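Long-range contacts in HD domain-containing protein (Aquifex aeolicus, PDB 2HEK), which binds zinc through its HD domain and GDP at sites far from the metal, and may act as a dGTPase, though its function is not established: residues P8-V13 / L166-Y171; L56-I61 / F158-M163; E293-T298 / K350-Y355. All blocks are in the same frame, centred on the assembly; numbering follows the deposited sequence.

Contact 1: P8-V13 / L166-Y171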
# COMPACT_ATOMS: atom_id res chain seq x y z
N PRO A 8 13.33 1.78 -0.37
CA PRO A 8 11.90 1.40 -0.53
C PRO A 8 11.03 1.86 0.65
O PRO A 8 9.81 1.95 0.49
CB PRO A 8 11.95 -0.13 -0.59
CG PRO A 8 13.26 -0.51 0.07
CD PRO A 8 14.21 0.60 -0.32
N LEU A 9 11.64 2.19 1.81
CA LEU A 9 10.84 2.70 2.91
C LEU A 9 10.40 4.15 2.67
O LEU A 9 9.36 4.56 3.15
CB LEU A 9 11.61 2.62 4.24
CG LEU A 9 11.45 1.31 5.02
CD1 LEU A 9 11.97 0.06 4.25
CD2 LEU A 9 12.18 1.56 6.28
N TYR A 10 11.19 4.93 1.96
CA TYR A 10 10.99 6.39 1.95
C TYR A 10 10.90 6.97 0.57
O TYR A 10 10.59 8.14 0.42
CB TYR A 10 12.16 7.09 2.68
CG TYR A 10 12.30 6.60 4.10
CD1 TYR A 10 13.49 6.02 4.54
CD2 TYR A 10 11.21 6.67 4.99
CE1 TYR A 10 13.61 5.53 5.84
CE2 TYR A 10 11.33 6.17 6.30
CZ TYR A 10 12.53 5.64 6.71
OH TYR A 10 12.67 5.17 7.98
N GLY A 11 11.19 6.16 -0.45
CA GLY A 11 11.32 6.68 -1.82
C GLY A 11 12.80 6.95 -2.10
O GLY A 11 13.52 6.10 -2.65
N PHE A 12 13.27 8.12 -1.70
CA PHE A 12 14.72 8.46 -1.83
C PHE A 12 15.21 9.07 -0.54
O PHE A 12 14.43 9.74 0.14
CB PHE A 12 14.94 9.43 -2.99
CG PHE A 12 14.77 8.80 -4.33
CD1 PHE A 12 15.86 8.21 -4.99
CD2 PHE A 12 13.51 8.74 -4.93
CE1 PHE A 12 15.70 7.61 -6.23
CE2 PHE A 12 13.35 8.12 -6.18
CZ PHE A 12 14.44 7.55 -6.81
N VAL A 13 16.45 8.80 -0.17
CA VAL A 13 17.11 9.54 0.92
C VAL A 13 18.16 10.49 0.33
O VAL A 13 19.06 10.07 -0.39
CB VAL A 13 17.74 8.56 1.93
CG1 VAL A 13 18.60 9.31 2.99
CG2 VAL A 13 16.59 7.70 2.59
N LEU A 166 12.02 -0.29 13.26
CA LEU A 166 10.72 -0.97 13.38
C LEU A 166 10.08 -1.10 12.02
O LEU A 166 9.62 -2.17 11.64
CB LEU A 166 9.76 -0.26 14.35
CG LEU A 166 10.13 -0.35 15.84
CD1 LEU A 166 9.18 0.61 16.61
CD2 LEU A 166 10.04 -1.83 16.36
N ARG A 167 10.05 0.01 11.28
CA ARG A 167 9.50 0.03 9.90
C ARG A 167 10.30 -0.83 8.91
O ARG A 167 9.74 -1.56 8.08
CB ARG A 167 9.35 1.49 9.39
CG ARG A 167 8.81 1.68 7.92
CD ARG A 167 8.49 3.25 7.43
NE ARG A 167 7.73 3.17 6.20
CZ ARG A 167 7.10 4.19 5.68
NH1 ARG A 167 7.12 5.37 6.31
NH2 ARG A 167 6.42 4.04 4.56
N ARG A 168 11.63 -0.73 8.95
CA ARG A 168 12.43 -1.49 8.01
C ARG A 168 12.36 -3.02 8.31
O ARG A 168 12.26 -3.85 7.39
CB ARG A 168 13.90 -0.98 8.06
CG ARG A 168 14.86 -1.58 6.97
CD ARG A 168 16.28 -0.87 6.96
NE ARG A 168 16.06 0.58 6.89
CZ ARG A 168 15.85 1.27 5.77
NH1 ARG A 168 15.94 0.67 4.58
NH2 ARG A 168 15.57 2.55 5.86
N ASP A 169 12.42 -3.38 9.60
CA ASP A 169 12.31 -4.78 10.02
C ASP A 169 10.97 -5.34 9.55
O ASP A 169 10.93 -6.43 9.02
CB ASP A 169 12.47 -4.94 11.54
CG ASP A 169 13.90 -4.58 12.03
OD1 ASP A 169 14.81 -4.38 11.21
OD2 ASP A 169 14.10 -4.49 13.26
N ALA A 170 9.89 -4.56 9.68
CA ALA A 170 8.54 -5.02 9.28
C ALA A 170 8.52 -5.19 7.76
O ALA A 170 7.98 -6.15 7.27
CB ALA A 170 7.49 -4.02 9.67
N TYR A 171 9.09 -4.24 7.04
CA TYR A 171 9.06 -4.22 5.58
C TYR A 171 9.79 -5.45 5.02
O TYR A 171 9.31 -6.09 4.09
CB TYR A 171 9.75 -2.93 5.06
CG TYR A 171 9.66 -2.74 3.56
CD1 TYR A 171 8.55 -2.11 2.99
CD2 TYR A 171 10.73 -3.16 2.71
CE1 TYR A 171 8.45 -1.92 1.59
CE2 TYR A 171 10.68 -2.93 1.33
CZ TYR A 171 9.50 -2.31 0.79
OH TYR A 171 9.37 -2.11 -0.58

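Contact 2: L56-I61 / F158-M163. With ZN (zinc ion), chain D.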
# COMPACT_ATOMS: atom_id res chain seq x y z
N LEU A 56 21.32 5.04 6.88
CA LEU A 56 20.81 6.07 5.93
C LEU A 56 19.40 6.44 6.30
O LEU A 56 19.02 7.61 6.24
CB LEU A 56 20.82 5.53 4.47
CG LEU A 56 22.17 5.23 3.79
CD1 LEU A 56 22.01 4.91 2.30
CD2 LEU A 56 23.05 6.43 3.93
N GLY A 57 18.62 5.45 6.70
CA GLY A 57 17.23 5.67 7.14
C GLY A 57 17.17 6.48 8.42
O GLY A 57 16.34 7.38 8.56
N VAL A 58 18.06 6.18 9.37
CA VAL A 58 18.12 7.00 10.62
C VAL A 58 18.46 8.48 10.32
O VAL A 58 17.80 9.41 10.81
CB VAL A 58 19.09 6.39 11.64
CG1 VAL A 58 19.16 7.29 12.90
CG2 VAL A 58 18.64 4.98 12.06
N TYR A 59 19.48 8.68 9.48
CA TYR A 59 19.81 10.02 8.98
C TYR A 59 18.56 10.71 8.39
O TYR A 59 18.28 11.84 8.71
CB TYR A 59 20.90 9.91 7.93
CG TYR A 59 21.24 11.17 7.16
CD1 TYR A 59 20.51 11.54 6.01
CD2 TYR A 59 22.34 11.97 7.55
CE1 TYR A 59 20.85 12.74 5.28
CE2 TYR A 59 22.69 13.12 6.83
CZ TYR A 59 21.96 13.50 5.70
OH TYR A 59 22.33 14.66 5.02
N HIS A 60 17.81 10.02 7.54
CA HIS A 60 16.62 10.60 6.90
C HIS A 60 15.49 10.90 7.90
O HIS A 60 14.87 11.99 7.87
CB HIS A 60 16.13 9.60 5.83
CG HIS A 60 14.82 9.98 5.22
ND1 HIS A 60 14.71 10.99 4.29
CD2 HIS A 60 13.57 9.50 5.42
CE1 HIS A 60 13.43 11.11 3.94
NE2 HIS A 60 12.73 10.21 4.60
N ILE A 61 15.21 9.96 8.81
CA ILE A 61 14.18 10.22 9.83
C ILE A 61 14.61 11.33 10.81
O ILE A 61 13.78 12.17 11.20
CB ILE A 61 13.77 8.93 10.61
CG1 ILE A 61 13.05 7.99 9.65
CG2 ILE A 61 12.80 9.25 11.80
CD1 ILE A 61 11.68 8.54 9.16
N PHE A 158 10.37 7.04 20.93
CA PHE A 158 10.14 7.17 19.47
C PHE A 158 11.28 7.97 18.73
O PHE A 158 11.03 8.75 17.83
CB PHE A 158 8.73 7.75 19.20
CG PHE A 158 8.34 8.82 20.16
CD1 PHE A 158 8.90 10.09 20.07
CD2 PHE A 158 7.45 8.56 21.18
CE1 PHE A 158 8.54 11.08 20.98
CE2 PHE A 158 7.08 9.55 22.10
CZ PHE A 158 7.65 10.81 21.99
N GLY A 159 12.53 7.74 19.14
CA GLY A 159 13.70 8.23 18.41
C GLY A 159 13.76 7.76 16.98
O GLY A 159 13.10 6.77 16.59
N SER A 160 14.54 8.46 16.17
CA SER A 160 14.72 8.12 14.75
C SER A 160 15.30 6.73 14.55
O SER A 160 15.00 6.04 13.55
CB SER A 160 15.63 9.17 14.10
OG SER A 160 16.90 9.19 14.75
N ASP A 161 16.14 6.29 15.47
CA ASP A 161 16.70 4.92 15.39
C ASP A 161 15.59 3.86 15.39
O ASP A 161 15.49 3.07 14.44
CB ASP A 161 17.68 4.69 16.54
CG ASP A 161 18.40 3.38 16.45
OD1 ASP A 161 18.61 2.85 15.35
OD2 ASP A 161 18.81 2.88 17.50
N ARG A 162 14.73 3.87 16.41
CA ARG A 162 13.60 2.96 16.51
C ARG A 162 12.61 3.14 15.39
O ARG A 162 12.12 2.16 14.87
CB ARG A 162 12.83 3.18 17.79
CG ARG A 162 13.43 2.52 18.98
CD ARG A 162 12.49 2.62 20.20
NE ARG A 162 13.01 1.81 21.29
CZ ARG A 162 13.76 2.26 22.29
NH1 ARG A 162 14.07 3.55 22.36
NH2 ARG A 162 14.18 1.42 23.24
N MET A 163 12.27 4.37 15.04
CA MET A 163 11.33 4.59 13.98
C MET A 163 11.82 3.93 12.70
O MET A 163 11.03 3.32 11.97
CB MET A 163 11.11 6.09 13.78
CG MET A 163 10.10 6.71 14.72
SD MET A 163 9.40 8.25 14.06
CE MET A 163 8.84 9.02 15.57
ZN ZN D . 20.19 1.55 14.90
O HOH W 1 21.20 3.49 14.21

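Contact 3: E293-T298 / K350-Y355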
# COMPACT_ATOMS: atom_id res chain seq x y z
N GLU A 293 5.62 -20.05 36.80
CA GLU A 293 5.58 -21.25 37.63
C GLU A 293 5.69 -22.53 36.80
O GLU A 293 6.46 -23.40 37.16
CB GLU A 293 4.34 -21.28 38.53
CG GLU A 293 4.51 -22.27 39.68
CD GLU A 293 3.31 -22.35 40.64
OE1 GLU A 293 2.41 -21.48 40.59
OE2 GLU A 293 3.31 -23.32 41.43
N LYS A 294 4.93 -22.64 35.71
CA LYS A 294 5.06 -23.78 34.80
C LYS A 294 6.50 -23.92 34.27
O LYS A 294 7.09 -25.03 34.27
CB LYS A 294 4.05 -23.66 33.66
CG LYS A 294 3.82 -24.92 32.83
CD LYS A 294 2.92 -24.59 31.63
CE LYS A 294 2.11 -25.79 31.15
NZ LYS A 294 2.82 -26.62 30.11
N PHE A 295 7.08 -22.80 33.84
CA PHE A 295 8.50 -22.75 33.46
C PHE A 295 9.43 -23.29 34.57
O PHE A 295 10.20 -24.21 34.31
CB PHE A 295 8.90 -21.31 33.07
CG PHE A 295 10.37 -21.11 32.85
CD1 PHE A 295 11.01 -21.66 31.74
CD2 PHE A 295 11.11 -20.36 33.75
CE1 PHE A 295 12.38 -21.47 31.54
CE2 PHE A 295 12.47 -20.17 33.57
CZ PHE A 295 13.11 -20.72 32.44
N SER A 296 9.35 -22.70 35.76
CA SER A 296 10.21 -23.09 36.90
C SER A 296 10.09 -24.57 37.24
O SER A 296 11.10 -25.24 37.50
CB SER A 296 9.90 -22.26 38.15
OG SER A 296 9.99 -20.87 37.89
N GLU A 297 8.85 -25.07 37.22
CA GLU A 297 8.59 -26.47 37.53
C GLU A 297 9.06 -27.44 36.44
O GLU A 297 9.54 -28.54 36.75
CB GLU A 297 7.09 -26.69 37.77
CG GLU A 297 6.75 -28.06 38.33
CD GLU A 297 7.20 -28.23 39.77
OE1 GLU A 297 7.78 -27.28 40.32
OE2 GLU A 297 6.97 -29.32 40.34
N THR A 298 8.93 -27.05 35.17
CA THR A 298 9.40 -27.90 34.08
C THR A 298 10.93 -27.91 34.09
O THR A 298 11.54 -28.97 33.95
CB THR A 298 8.80 -27.46 32.72
OG1 THR A 298 7.37 -27.40 32.84
CG2 THR A 298 9.13 -28.45 31.60
N LYS A 350 5.85 -11.32 28.52
CA LYS A 350 6.60 -12.25 29.39
C LYS A 350 6.58 -13.61 28.76
O LYS A 350 5.52 -14.20 28.63
CB LYS A 350 5.94 -12.34 30.78
CG LYS A 350 6.15 -11.11 31.66
CD LYS A 350 5.15 -11.09 32.84
CE LYS A 350 5.60 -11.97 34.00
NZ LYS A 350 6.74 -11.33 34.76
N LEU A 351 7.74 -14.12 28.35
CA LEU A 351 7.78 -15.42 27.70
C LEU A 351 8.92 -16.22 28.27
O LEU A 351 10.04 -15.68 28.45
CB LEU A 351 7.96 -15.27 26.17
CG LEU A 351 6.79 -14.69 25.34
CD1 LEU A 351 7.32 -14.09 24.02
CD2 LEU A 351 5.74 -15.75 25.03
N TYR A 352 8.67 -17.50 28.53
CA TYR A 352 9.72 -18.37 29.08
C TYR A 352 9.81 -19.55 28.18
O TYR A 352 8.82 -20.17 27.85
CB TYR A 352 9.38 -18.79 30.53
CG TYR A 352 8.96 -17.60 31.33
CD1 TYR A 352 7.61 -17.30 31.50
CD2 TYR A 352 9.91 -16.73 31.84
CE1 TYR A 352 7.22 -16.17 32.20
CE2 TYR A 352 9.53 -15.59 32.50
CZ TYR A 352 8.18 -15.34 32.69
OH TYR A 352 7.81 -14.21 33.36
N ARG A 353 11.02 -19.86 27.73
CA ARG A 353 11.18 -20.94 26.78
C ARG A 353 12.15 -21.97 27.31
O ARG A 353 13.14 -21.62 27.93
CB ARG A 353 11.67 -20.43 25.40
CG ARG A 353 10.51 -20.06 24.47
CD ARG A 353 9.90 -18.73 24.82
NE ARG A 353 8.96 -18.31 23.76
CZ ARG A 353 9.24 -17.43 22.80
NH1 ARG A 353 10.44 -16.82 22.76
NH2 ARG A 353 8.31 -17.13 21.88
N ILE A 354 11.87 -23.23 27.02
CA ILE A 354 12.87 -24.30 27.28
C ILE A 354 13.14 -25.01 25.97
O ILE A 354 12.21 -25.41 25.26
CB ILE A 354 12.41 -25.33 28.36
CG1 ILE A 354 12.11 -24.63 29.69
CG2 ILE A 354 13.49 -26.41 28.60
CD1 ILE A 354 11.45 -25.55 30.76
N TYR A 355 14.40 -25.16 25.65
CA TYR A 355 14.82 -25.81 24.42
C TYR A 355 15.65 -27.05 24.77
O TYR A 355 16.45 -26.99 25.70
CB TYR A 355 15.74 -24.87 23.65
CG TYR A 355 15.10 -23.55 23.24
CD1 TYR A 355 15.30 -22.41 23.99
CD2 TYR A 355 14.31 -23.46 22.07
CE1 TYR A 355 14.73 -21.16 23.61
CE2 TYR A 355 13.75 -22.23 21.68
CZ TYR A 355 13.96 -21.09 22.46
OH TYR A 355 13.42 -19.87 22.11

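Contact 1: P8-V13 / L166-Y171
Leu9 lies across helix 160-173 of the HD domain and meets Arg167, Arg168 and Tyr171 at once. It belongs to the turn of an N-terminal beta hairpin, strands 2-7 and 11-16. Just after it comes a classic beta bulge, in which Tyr10 and Gly11 both face Asp7.

The Leu9 side chain can be followed outward. CB sits over the centre of the neighbouring Tyr10 ring. Leu9 CG passes Arg167 CG at 3.9 Å. There the two side chains run alongside, pointing opposite ways. The side chain of Leu9 then forks. Leu9 CD2 lands 3.5 Å from Arg168 CB and also covers one face of the Arg168 guanidinium. Leu9 CD1 turns to the Tyr171 ring and stands 4.1 Å from its centroid, a CH-pi contact over the face.

Arg168 leaves the helix with CG anti to its backbone N (chi1 -172°) and bends at chi3 (-51°). The bend folds the guanidinium back over Leu9 CD2. Arg168 NH2 comes 3.6 Å from Tyr10 CE1, with ring and guanidinium planes 61° apart. Salt bridges from NH2 to Asp7 and Asp164 hold this end, and Asp164 also takes the hydroxyl of Tyr10. Arg168 and Asp164 together tie the hairpin to the helix, through Asp7 and Tyr10. Arg168 also lies close to the zinc ligand His54.

Arg167 instead runs extended past Leu9. The Leu9 carbonyl points its O at one face of the guanidinium, toward the rim, yet Arg167 NH2 and Leu9 O, 3.3 Å apart, do not form a hydrogen bond.

The Tyr171 ring stacks on Tyr171 of the second subunit, and its hydroxyl bonds to the backbone O of that residue. On the hairpin side, Pro8 CB comes to 3.3 Å from Tyr171 OH.

Contact 2: L56-I61 / F158-M163
Val58 and Asp161 meet beside the zinc of the HD domain, where helix 51-69 and the first turn of helix 160-173 come together. No hydrogen bond joins the two segments.

Metal binding comes first. Asp161 points away from the partner helix at CB. Its chi1 of -174° swings the carboxylate to the metal. Asp161 OD1 binds the zinc at 2.1 Å, while Asp161 OD2 is 3.2 Å from that zinc. Water 1 binds the zinc at 2.3 Å. His54 and Asp85 are the other protein ligands; with His84, which Asp161 touches, they fit the HD motif.

Van der Waals contacts link the helices. Val58 CG2 lies 3.9 Å from both Asp161 CA and Asp161 OD1, so a methyl group flanks the metal ligand. The other methyl, Val58 CG1, touches Ser160 OG at 3.5 Å. Ile61 CG2 packs on Ser160 CB at 3.6 Å and more loosely on Met163 CB at 4.1 Å.

The polar part is small and lies just beyond the segments. Ser160 OG and Thr62 OG1 share a hydrogen bond, one residue past Ile61.

Gly159 is the N-cap of helix 160-173. Helix 183-187 covers the Ile61 and Met163 end, with Ile186 touching both, while Phe158 packs against helix 203-221 and strand 195-199.

Contact 3: E293-T298 / K350-Y355
Helix 293-298 and strand 350-355 run almost side by side in the same direction, with an angle of 20° between their axes. The axes come within 8.8 Å of each other. Phe295 and Tyr352 have the nearest CA atoms, 6.3 Å apart, and no hydrogen bond crosses the gap.

Phe295 carries the contact. With chi1 at 171° the ring projects from the helix toward the strand. Tyr352 CB sits over one face of this ring, 3.8 Å from the centroid, as a CH-pi contact. The planes of the Phe295 and Tyr352 rings are 29° apart, but the rings are displaced, with centroids 5.5 Å apart and little overlap. Beyond CB the Tyr352 side chain leads away, and its hydroxyl bonds to Glu317. Farther along the Phe295 ring, CE1 meets Ile354 CG1 at 3.7 Å.

Ile354 also reaches the next turn of the helix. Its CD1 touches Thr298 CG2 at 3.8 Å. Thr298 turns its methyl to the strand and its hydroxyl back to the helix, where OG1 donates to Lys294 O at 2.8 Å. Thr298 N bonds to that same oxygen from the opposite face of the carbonyl plane.

Phe313 of strand 311-318 and Leu287 of strand 284-289 add to the apolar layer from either side of the central strand. Strand 284-289, helix 292-305 and strand 311-318 follow one another in the chain, and strand 349-356 lies antiparallel between the two outer strands. This is a split beta-alpha-beta arrangement, with the helix packed on the three-stranded sheet.

How the contacts relate
Contacts 1 and 2 form one cluster, with centres 10 Å apart. Both use helix 160-173: contact 2 its first turn, contact 1 the later turns. They touch directly, as where Tyr10 OH meets Ile61 CG1 at 3.3 Å and where the rings of Tyr10 and His60 meet. Contact 2 holds the zinc ligand Asp161, while the Arg168 side chain of contact 1 lies about 9 Å from the metal. Contact 3 is remote, its centre 36 Å from that of contact 1 and 35 Å from that of contact 2. A bound GDP lies about 10 Å from the Arg353 side chain (nearest atoms). The zinc site and this nucleotide site therefore belong to different parts of the chain.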